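Local coordinates for Blr3880 protein (Bradyrhizobium japonicum, PDB 2OOD) that probably catalyses the zinc-dependent hydrolytic deamination of guanine to xanthine and ammonia, a step of purine breakdown, at residues Arg206-Ala211 with Gln253-Val258; Ala218-Lys223 with Lys261-Gly266. All blocks are in the same frame, centred on the assembly; numbering follows the deposited sequence.

In the fold
Both contacts tie the connection after strand 199-205 to the chain around helix 255-260: contact 1 at the start of that helix, contact 2 just beyond its end. Their segments alternate along the sequence and their centres lie 12 Å apart. They meet directly where Leu256 CD1 packs on Val265 CG2 at 3.5 Å. Contact 1 reaches the active site through Phe207, whose side chain touches the bound guanine and lies about 8 Å from the zinc ion. Contact 2 is farther out: the Cys219 side chain is about 13 Å from the guanine, and that of Leu264 about 11 Å from the side chain of the zinc ligand His234.

Contact 1: Arg206-Ala211 with Gln253-Val258; sequences RFAFGA and QDYLGV. With GUN (guanine), chain C.
Ala208 and Val258 bring the two backbones closest, with 7.1 Å between their CA atoms. Residues 206-211 are a loop with a short 3-10 turn at 208-209, where Gly210 N bonds to Phe207 O and Ala211 N to Ala208 O, while 253-258 begins a helix with Asp254 at its N-cap, its OD1 accepting a weak, bent capping bond from Gly257 N. Ala208 CB points at the helix and meets Tyr255 CE2 obliquely at 3.4 Å; Val258 CG1 reaches the same methyl at 4.1 Å. Tyr255 turns its ring away from its own backbone N, roughly anti (chi1 -152°), which sends the phenol toward the turn until OH lies 3.8 Å from Phe207 CB. That hydroxyl has a polar partner in Glu241, to which it is hydrogen-bonded, although carbon of the turn lies against it. Phe207 carries the contact into the guanine pocket: guanine C8 stands 3.0 Å above the phenyl plane, over its centre, and the two planes are about 66° apart, a tilted edge-to-face approach by the imidazole edge. Gly210 N lies 3.6 Å above the opposite face, near the rim, which places the ring between turn and ligand. The turn follows strand 199-205, at the C-terminal end of that barrel strand, where TIM-barrel amidohydrolases carry their active site. Helix 239-248 borders both segments: its Val245 touches Ala208, Phe209 and Tyr255, and helix 279-288 meets Tyr255 through Glu281.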
ATOM      1  N   ARG A 206      -0.201   6.972  27.092  1.00 33.84           N
ATOM      2  CA  ARG A 206       0.085   7.117  25.673  1.00 35.34           C
ATOM      3  C   ARG A 206       1.474   6.644  25.257  1.00 37.31           C
ATOM      4  O   ARG A 206       1.599   5.721  24.449  1.00 36.88           O
ATOM      5  CB  ARG A 206      -0.134   8.557  25.241  1.00 35.34           C
ATOM      6  CG  ARG A 206      -0.161   8.726  23.750  1.00 33.40           C
ATOM      7  CD  ARG A 206      -1.141   9.793  23.388  1.00 33.15           C
ATOM      8  NE  ARG A 206      -1.219   9.981  21.946  1.00 34.77           N
ATOM      9  CZ  ARG A 206      -2.160  10.693  21.342  1.00 35.73           C
ATOM     10  NH1 ARG A 206      -3.110  11.286  22.054  1.00 36.35           N
ATOM     11  NH2 ARG A 206      -2.149  10.815  20.026  1.00 36.42           N
ATOM     12  N   PHE A 207       2.515   7.275  25.792  1.00 37.86           N
ATOM     13  CA  PHE A 207       3.878   6.869  25.475  1.00 38.21           C
ATOM     14  C   PHE A 207       4.875   7.584  26.380  1.00 38.78           C
ATOM     15  O   PHE A 207       4.692   8.754  26.724  1.00 39.09           O
ATOM     16  CB  PHE A 207       4.180   7.107  23.985  1.00 38.75           C
ATOM     17  CG  PHE A 207       4.290   8.552  23.601  1.00 38.88           C
ATOM     18  CD1 PHE A 207       3.338   9.481  24.017  1.00 38.44           C
ATOM     19  CD2 PHE A 207       5.341   8.984  22.793  1.00 39.72           C
ATOM     20  CE1 PHE A 207       3.434  10.827  23.638  1.00 38.99           C
ATOM     21  CE2 PHE A 207       5.444  10.337  22.407  1.00 39.85           C
ATOM     22  CZ  PHE A 207       4.488  11.251  22.831  1.00 38.98           C
ATOM     23  N   ALA A 208       5.920   6.859  26.774  1.00 39.22           N
ATOM     24  CA  ALA A 208       6.942   7.373  27.680  1.00 38.95           C
ATOM     25  C   ALA A 208       7.313   8.816  27.414  1.00 38.76           C
ATOM     26  O   ALA A 208       7.378   9.628  28.337  1.00 38.48           O
ATOM     27  CB  ALA A 208       8.186   6.490  27.626  1.00 38.97           C
ATOM     28  N   PHE A 209       7.546   9.146  26.152  1.00 39.11           N
ATOM     29  CA  PHE A 209       7.925  10.511  25.811  1.00 40.20           C
ATOM     30  C   PHE A 209       6.948  11.561  26.327  1.00 39.00           C
ATOM     31  O   PHE A 209       7.341  12.695  26.597  1.00 38.95           O
ATOM     32  CB  PHE A 209       8.065  10.658  24.300  1.00 40.89           C
ATOM     33  CG  PHE A 209       8.563  12.007  23.872  1.00 43.04           C
ATOM     34  CD1 PHE A 209       9.825  12.449  24.262  1.00 44.28           C
ATOM     35  CD2 PHE A 209       7.788  12.829  23.058  1.00 44.45           C
ATOM     36  CE1 PHE A 209      10.312  13.696  23.846  1.00 45.62           C
ATOM     37  CE2 PHE A 209       8.266  14.084  22.633  1.00 45.91           C
ATOM     38  CZ  PHE A 209       9.530  14.514  23.028  1.00 45.88           C
ATOM     39  N   GLY A 210       5.679  11.185  26.449  1.00 38.15           N
ATOM     40  CA  GLY A 210       4.679  12.122  26.930  1.00 37.92           C
ATOM     41  C   GLY A 210       4.111  11.730  28.282  1.00 39.11           C
ATOM     42  O   GLY A 210       2.981  12.097  28.611  1.00 38.09           O
ATOM     43  N   ALA A 211       4.896  11.000  29.075  1.00 38.27           N
ATOM     44  CA  ALA A 211       4.452  10.551  30.389  1.00 38.42           C
ATOM     45  C   ALA A 211       5.463  10.792  31.509  1.00 40.40           C
ATOM     46  O   ALA A 211       6.505  10.128  31.576  1.00 41.45           O
ATOM     47  CB  ALA A 211       4.104   9.079  30.331  1.00 36.79           C
ATOM     48  N   GLN A 253      17.753   2.677  31.009  1.00 47.30           N
ATOM     49  CA  GLN A 253      18.656   2.234  29.943  1.00 47.46           C
ATOM     50  C   GLN A 253      18.052   2.145  28.540  1.00 45.44           C
ATOM     51  O   GLN A 253      18.662   2.598  27.569  1.00 44.21           O
ATOM     52  CB  GLN A 253      19.260   0.880  30.339  1.00 50.20           C
ATOM     53  CG  GLN A 253      19.507   0.788  31.839  1.00 54.87           C
ATOM     54  CD  GLN A 253      20.201   2.043  32.357  1.00 57.46           C
ATOM     55  OE1 GLN A 253      21.348   2.328  31.976  1.00 59.91           O
ATOM     56  NE2 GLN A 253      19.509   2.813  33.212  1.00 58.09           N
ATOM     57  N   ASP A 254      16.870   1.543  28.432  1.00 43.36           N
ATOM     58  CA  ASP A 254      16.199   1.418  27.142  1.00 42.16           C
ATOM     59  C   ASP A 254      14.713   1.764  27.249  1.00 41.22           C
ATOM     60  O   ASP A 254      14.154   1.829  28.346  1.00 40.79           O
ATOM     61  CB  ASP A 254      16.390   0.003  26.566  1.00 41.69           C
ATOM     62  CG  ASP A 254      16.170  -1.092  27.598  1.00 42.00           C
ATOM     63  OD1 ASP A 254      15.288  -0.921  28.467  1.00 42.78           O
ATOM     64  OD2 ASP A 254      16.865  -2.129  27.533  1.00 40.84           O
ATOM     65  N   TYR A 255      14.073   1.990  26.106  1.00 40.36           N
ATOM     66  CA  TYR A 255      12.664   2.352  26.097  1.00 39.29           C
ATOM     67  C   TYR A 255      11.809   1.374  26.911  1.00 39.81           C
ATOM     68  O   TYR A 255      10.964   1.794  27.709  1.00 38.82           O
ATOM     69  CB  TYR A 255      12.169   2.441  24.653  1.00 40.84           C
ATOM     70  CG  TYR A 255      11.021   3.409  24.446  1.00 42.11           C
ATOM     71  CD1 TYR A 255      11.002   4.265  23.350  1.00 42.68           C
ATOM     72  CD2 TYR A 255       9.940   3.447  25.320  1.00 42.38           C
ATOM     73  CE1 TYR A 255       9.933   5.135  23.126  1.00 43.31           C
ATOM     74  CE2 TYR A 255       8.864   4.310  25.106  1.00 42.98           C
ATOM     75  CZ  TYR A 255       8.863   5.148  24.007  1.00 43.45           C
ATOM     76  OH  TYR A 255       7.781   5.978  23.769  1.00 44.03           O
ATOM     77  N   LEU A 256      12.023   0.075  26.716  1.00 38.77           N
ATOM     78  CA  LEU A 256      11.261  -0.923  27.461  1.00 38.23           C
ATOM     79  C   LEU A 256      11.557  -0.795  28.956  1.00 39.29           C
ATOM     80  O   LEU A 256      10.706  -1.086  29.792  1.00 39.62           O
ATOM     81  CB  LEU A 256      11.624  -2.332  26.980  1.00 37.54           C
ATOM     82  CG  LEU A 256      10.927  -3.521  27.649  1.00 36.49           C
ATOM     83  CD1 LEU A 256       9.438  -3.448  27.421  1.00 36.09           C
ATOM     84  CD2 LEU A 256      11.463  -4.811  27.077  1.00 35.50           C
ATOM     85  N   GLY A 257      12.765  -0.351  29.284  1.00 40.40           N
ATOM     86  CA  GLY A 257      13.156  -0.204  30.676  1.00 40.35           C
ATOM     87  C   GLY A 257      12.303   0.790  31.435  1.00 41.46           C
ATOM     88  O   GLY A 257      12.077   0.634  32.639  1.00 42.44           O
ATOM     89  N   VAL A 258      11.828   1.819  30.738  1.00 40.97           N
ATOM     90  CA  VAL A 258      10.992   2.831  31.362  1.00 39.60           C
ATOM     91  C   VAL A 258       9.709   2.210  31.902  1.00 40.61           C
ATOM     92  O   VAL A 258       9.295   2.507  33.022  1.00 41.53           O
ATOM     93  CB  VAL A 258      10.615   3.932  30.363  1.00 40.14           C
ATOM     94  CG1 VAL A 258       9.740   4.979  31.049  1.00 38.85           C
ATOM     95  CG2 VAL A 258      11.874   4.565  29.792  1.00 39.66           C
TER
HETATM   96  N9  GUN C 600       2.384   7.718  20.569  1.00 63.26           N
HETATM   97  C8  GUN C 600       3.101   8.867  20.616  1.00 63.96           C
HETATM   98  N7  GUN C 600       3.431   9.253  19.417  1.00 64.25           N
HETATM   99  C5  GUN C 600       2.940   8.381  18.510  1.00 63.49           C
HETATM  100  C6  GUN C 600       2.978   8.282  17.081  1.00 62.71           C
HETATM  101  O6  GUN C 600       3.550   9.132  16.388  1.00 62.78           O
HETATM  102  N1  GUN C 600       2.332   7.201  16.486  1.00 60.92           N
HETATM  103  C2  GUN C 600       1.680   6.247  17.252  1.00 59.16           C
HETATM  104  N2  GUN C 600       1.035   5.186  16.635  1.00 54.36           N
HETATM  105  N3  GUN C 600       1.643   6.329  18.571  1.00 60.63           N
HETATM  106  C4  GUN C 600       2.256   7.363  19.235  1.00 63.12           C

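Contact 2: Ala218-Lys223 with Lys261-Gly266; sequences ACQRLK and KFDLVG
Gln220 lays its aliphatic chain across the backbone carbonyl of Phe262, with CG 3.3 Å from Phe262 O. The CA atoms of these two residues are 5.5 Å apart, the nearest pair between the segments. An extended chain, with CG opposite the backbone N (chi1 174°), carries the terminal amide past the carbonyl to Asp263. There NE2 donates to Asp263 OD2 at 2.9 Å through a moderately bent bond, its N-H...O angle 143°. The acceptor lies practically in the plane of the amide, whereas the donor approaches from above the carboxylate plane, 38° out of it. The other branch of the amide, OE1, comes to the edge of the Phe262 ring, 3.7 Å from CD1. Asp263 is the C-prime residue, with positive phi, of a Schellman motif that closes helix 255-260 through Asp263 N to Glu260 O and Leu264 N to Tyr259 O. Gln220 of helix 213-225 thus bonds to the terminating turn of another helix. Were Gln220 an alanine, the Asp263 carboxylate would probably lose this amide donor and the Phe262 carbonyl the aliphatic chain that lies over it. On the more buried side, Leu264 CD2 packs on Cys219 CB at 4.0 Å and comes equally near Cys219 C. Cys219 also touches Ile203 and Pro205 of strand 199-205, while the Phe262 side chain touches Pro213 and Leu216, one to two turns before Gln220 in helix 213-225.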
ATOM      1  N   ALA A 218       1.168   6.335  38.327  1.00 43.76           N
ATOM      2  CA  ALA A 218      -0.277   6.241  38.464  1.00 42.85           C
ATOM      3  C   ALA A 218      -0.766   4.978  37.739  1.00 43.71           C
ATOM      4  O   ALA A 218      -1.616   4.239  38.255  1.00 43.72           O
ATOM      5  CB  ALA A 218      -0.938   7.483  37.865  1.00 42.25           C
ATOM      6  N   CYS A 219      -0.224   4.737  36.545  1.00 42.06           N
ATOM      7  CA  CYS A 219      -0.593   3.560  35.759  1.00 41.98           C
ATOM      8  C   CYS A 219      -0.209   2.327  36.547  1.00 41.52           C
ATOM      9  O   CYS A 219      -0.911   1.318  36.527  1.00 41.82           O
ATOM     10  CB  CYS A 219       0.145   3.541  34.419  1.00 41.27           C
ATOM     11  SG  CYS A 219      -0.278   4.900  33.321  1.00 42.47           S
ATOM     12  N   GLN A 220       0.924   2.417  37.234  1.00 42.04           N
ATOM     13  CA  GLN A 220       1.417   1.317  38.045  1.00 42.53           C
ATOM     14  C   GLN A 220       0.383   1.024  39.125  1.00 42.86           C
ATOM     15  O   GLN A 220      -0.019  -0.131  39.309  1.00 42.16           O
ATOM     16  CB  GLN A 220       2.759   1.692  38.675  1.00 42.54           C
ATOM     17  CG  GLN A 220       3.297   0.673  39.656  1.00 42.82           C
ATOM     18  CD  GLN A 220       4.664   1.063  40.199  1.00 43.35           C
ATOM     19  OE1 GLN A 220       4.924   2.240  40.490  1.00 43.64           O
ATOM     20  NE2 GLN A 220       5.542   0.074  40.351  1.00 41.93           N
ATOM     21  N   ARG A 221      -0.055   2.071  39.825  1.00 42.27           N
ATOM     22  CA  ARG A 221      -1.058   1.919  40.876  1.00 42.78           C
ATOM     23  C   ARG A 221      -2.336   1.289  40.312  1.00 43.67           C
ATOM     24  O   ARG A 221      -2.879   0.332  40.880  1.00 43.58           O
ATOM     25  CB  ARG A 221      -1.393   3.273  41.515  1.00 42.76           C
ATOM     26  CG  ARG A 221      -2.677   3.241  42.333  1.00 44.02           C
ATOM     27  CD  ARG A 221      -2.522   3.860  43.715  1.00 44.60           C
ATOM     28  NE  ARG A 221      -2.993   5.244  43.797  1.00 45.74           N
ATOM     29  CZ  ARG A 221      -3.951   5.658  44.627  1.00 45.82           C
ATOM     30  NH1 ARG A 221      -4.549   4.793  45.439  1.00 45.80           N
ATOM     31  NH2 ARG A 221      -4.295   6.941  44.669  1.00 45.35           N
ATOM     32  N   LEU A 222      -2.810   1.827  39.192  1.00 41.59           N
ATOM     33  CA  LEU A 222      -4.010   1.311  38.561  1.00 40.38           C
ATOM     34  C   LEU A 222      -3.879  -0.177  38.263  1.00 40.65           C
ATOM     35  O   LEU A 222      -4.767  -0.968  38.583  1.00 41.68           O
ATOM     36  CB  LEU A 222      -4.282   2.079  37.271  1.00 39.34           C
ATOM     37  CG  LEU A 222      -4.895   3.460  37.476  1.00 38.31           C
ATOM     38  CD1 LEU A 222      -4.822   4.278  36.199  1.00 37.05           C
ATOM     39  CD2 LEU A 222      -6.336   3.279  37.931  1.00 37.88           C
ATOM     40  N   LYS A 223      -2.766  -0.558  37.650  1.00 40.85           N
ATOM     41  CA  LYS A 223      -2.543  -1.954  37.300  1.00 40.60           C
ATOM     42  C   LYS A 223      -2.495  -2.832  38.544  1.00 40.96           C
ATOM     43  O   LYS A 223      -2.865  -4.008  38.505  1.00 40.27           O
ATOM     44  CB  LYS A 223      -1.241  -2.088  36.499  1.00 37.59           C
ATOM     45  CG  LYS A 223      -0.851  -3.517  36.165  1.00 35.98           C
ATOM     46  CD  LYS A 223      -1.926  -4.259  35.375  1.00 35.08           C
ATOM     47  CE  LYS A 223      -1.461  -5.681  35.072  1.00 34.30           C
ATOM     48  NZ  LYS A 223      -2.454  -6.472  34.309  1.00 33.92           N
ATOM     49  N   LYS A 261      10.239  -0.244  34.924  1.00 38.00           N
ATOM     50  CA  LYS A 261      10.486   0.472  36.165  1.00 38.46           C
ATOM     51  C   LYS A 261       9.183   0.604  36.936  1.00 39.33           C
ATOM     52  O   LYS A 261       9.188   0.791  38.150  1.00 39.64           O
ATOM     53  CB  LYS A 261      11.060   1.868  35.870  1.00 38.97           C
ATOM     54  CG  LYS A 261      11.180   2.789  37.090  1.00 39.43           C
ATOM     55  CD  LYS A 261      11.604   4.211  36.701  1.00 40.19           C
ATOM     56  CE  LYS A 261      11.657   5.134  37.920  1.00 41.30           C
ATOM     57  NZ  LYS A 261      11.789   6.598  37.594  1.00 41.79           N
ATOM     58  N   PHE A 262       8.061   0.492  36.233  1.00 39.15           N
ATOM     59  CA  PHE A 262       6.761   0.625  36.871  1.00 39.07           C
ATOM     60  C   PHE A 262       5.880  -0.618  36.783  1.00 40.03           C
ATOM     61  O   PHE A 262       4.661  -0.523  36.893  1.00 40.69           O
ATOM     62  CB  PHE A 262       6.028   1.819  36.273  1.00 38.82           C
ATOM     63  CG  PHE A 262       6.743   3.126  36.471  1.00 39.44           C
ATOM     64  CD1 PHE A 262       6.557   3.869  37.635  1.00 38.94           C
ATOM     65  CD2 PHE A 262       7.602   3.621  35.491  1.00 39.40           C
ATOM     66  CE1 PHE A 262       7.218   5.094  37.821  1.00 38.97           C
ATOM     67  CE2 PHE A 262       8.269   4.842  35.668  1.00 39.82           C
ATOM     68  CZ  PHE A 262       8.073   5.579  36.834  1.00 39.07           C
ATOM     69  N   ASP A 263       6.500  -1.779  36.596  1.00 41.25           N
ATOM     70  CA  ASP A 263       5.781  -3.057  36.505  1.00 43.00           C
ATOM     71  C   ASP A 263       4.656  -3.117  35.474  1.00 42.54           C
ATOM     72  O   ASP A 263       3.691  -3.862  35.656  1.00 42.39           O
ATOM     73  CB  ASP A 263       5.191  -3.444  37.863  1.00 44.25           C
ATOM     74  CG  ASP A 263       6.228  -3.473  38.959  1.00 46.42           C
ATOM     75  OD1 ASP A 263       7.240  -4.194  38.801  1.00 47.98           O
ATOM     76  OD2 ASP A 263       6.026  -2.776  39.978  1.00 46.87           O
ATOM     77  N   LEU A 264       4.775  -2.346  34.400  1.00 40.56           N
ATOM     78  CA  LEU A 264       3.753  -2.354  33.368  1.00 38.97           C
ATOM     79  C   LEU A 264       3.960  -3.507  32.379  1.00 39.91           C
ATOM     80  O   LEU A 264       3.000  -3.997  31.782  1.00 39.78           O
ATOM     81  CB  LEU A 264       3.760  -1.024  32.618  1.00 38.21           C
ATOM     82  CG  LEU A 264       3.472   0.212  33.469  1.00 37.01           C
ATOM     83  CD1 LEU A 264       3.497   1.457  32.592  1.00 36.05           C
ATOM     84  CD2 LEU A 264       2.119   0.060  34.142  1.00 35.87           C
ATOM     85  N   VAL A 265       5.206  -3.946  32.211  1.00 38.77           N
ATOM     86  CA  VAL A 265       5.497  -5.022  31.269  1.00 38.53           C
ATOM     87  C   VAL A 265       5.211  -6.407  31.818  1.00 39.08           C
ATOM     88  O   VAL A 265       5.718  -6.791  32.869  1.00 39.64           O
ATOM     89  CB  VAL A 265       6.965  -4.984  30.792  1.00 37.20           C
ATOM     90  CG1 VAL A 265       7.235  -6.138  29.848  1.00 35.66           C
ATOM     91  CG2 VAL A 265       7.243  -3.671  30.098  1.00 37.03           C
ATOM     92  N   GLY A 266       4.395  -7.149  31.079  1.00 39.26           N
ATOM     93  CA  GLY A 266       4.013  -8.498  31.465  1.00 39.23           C
ATOM     94  C   GLY A 266       2.784  -8.880  30.659  1.00 39.67           C
ATOM     95  O   GLY A 266       2.508  -8.233  29.647  1.00 39.96           O
TER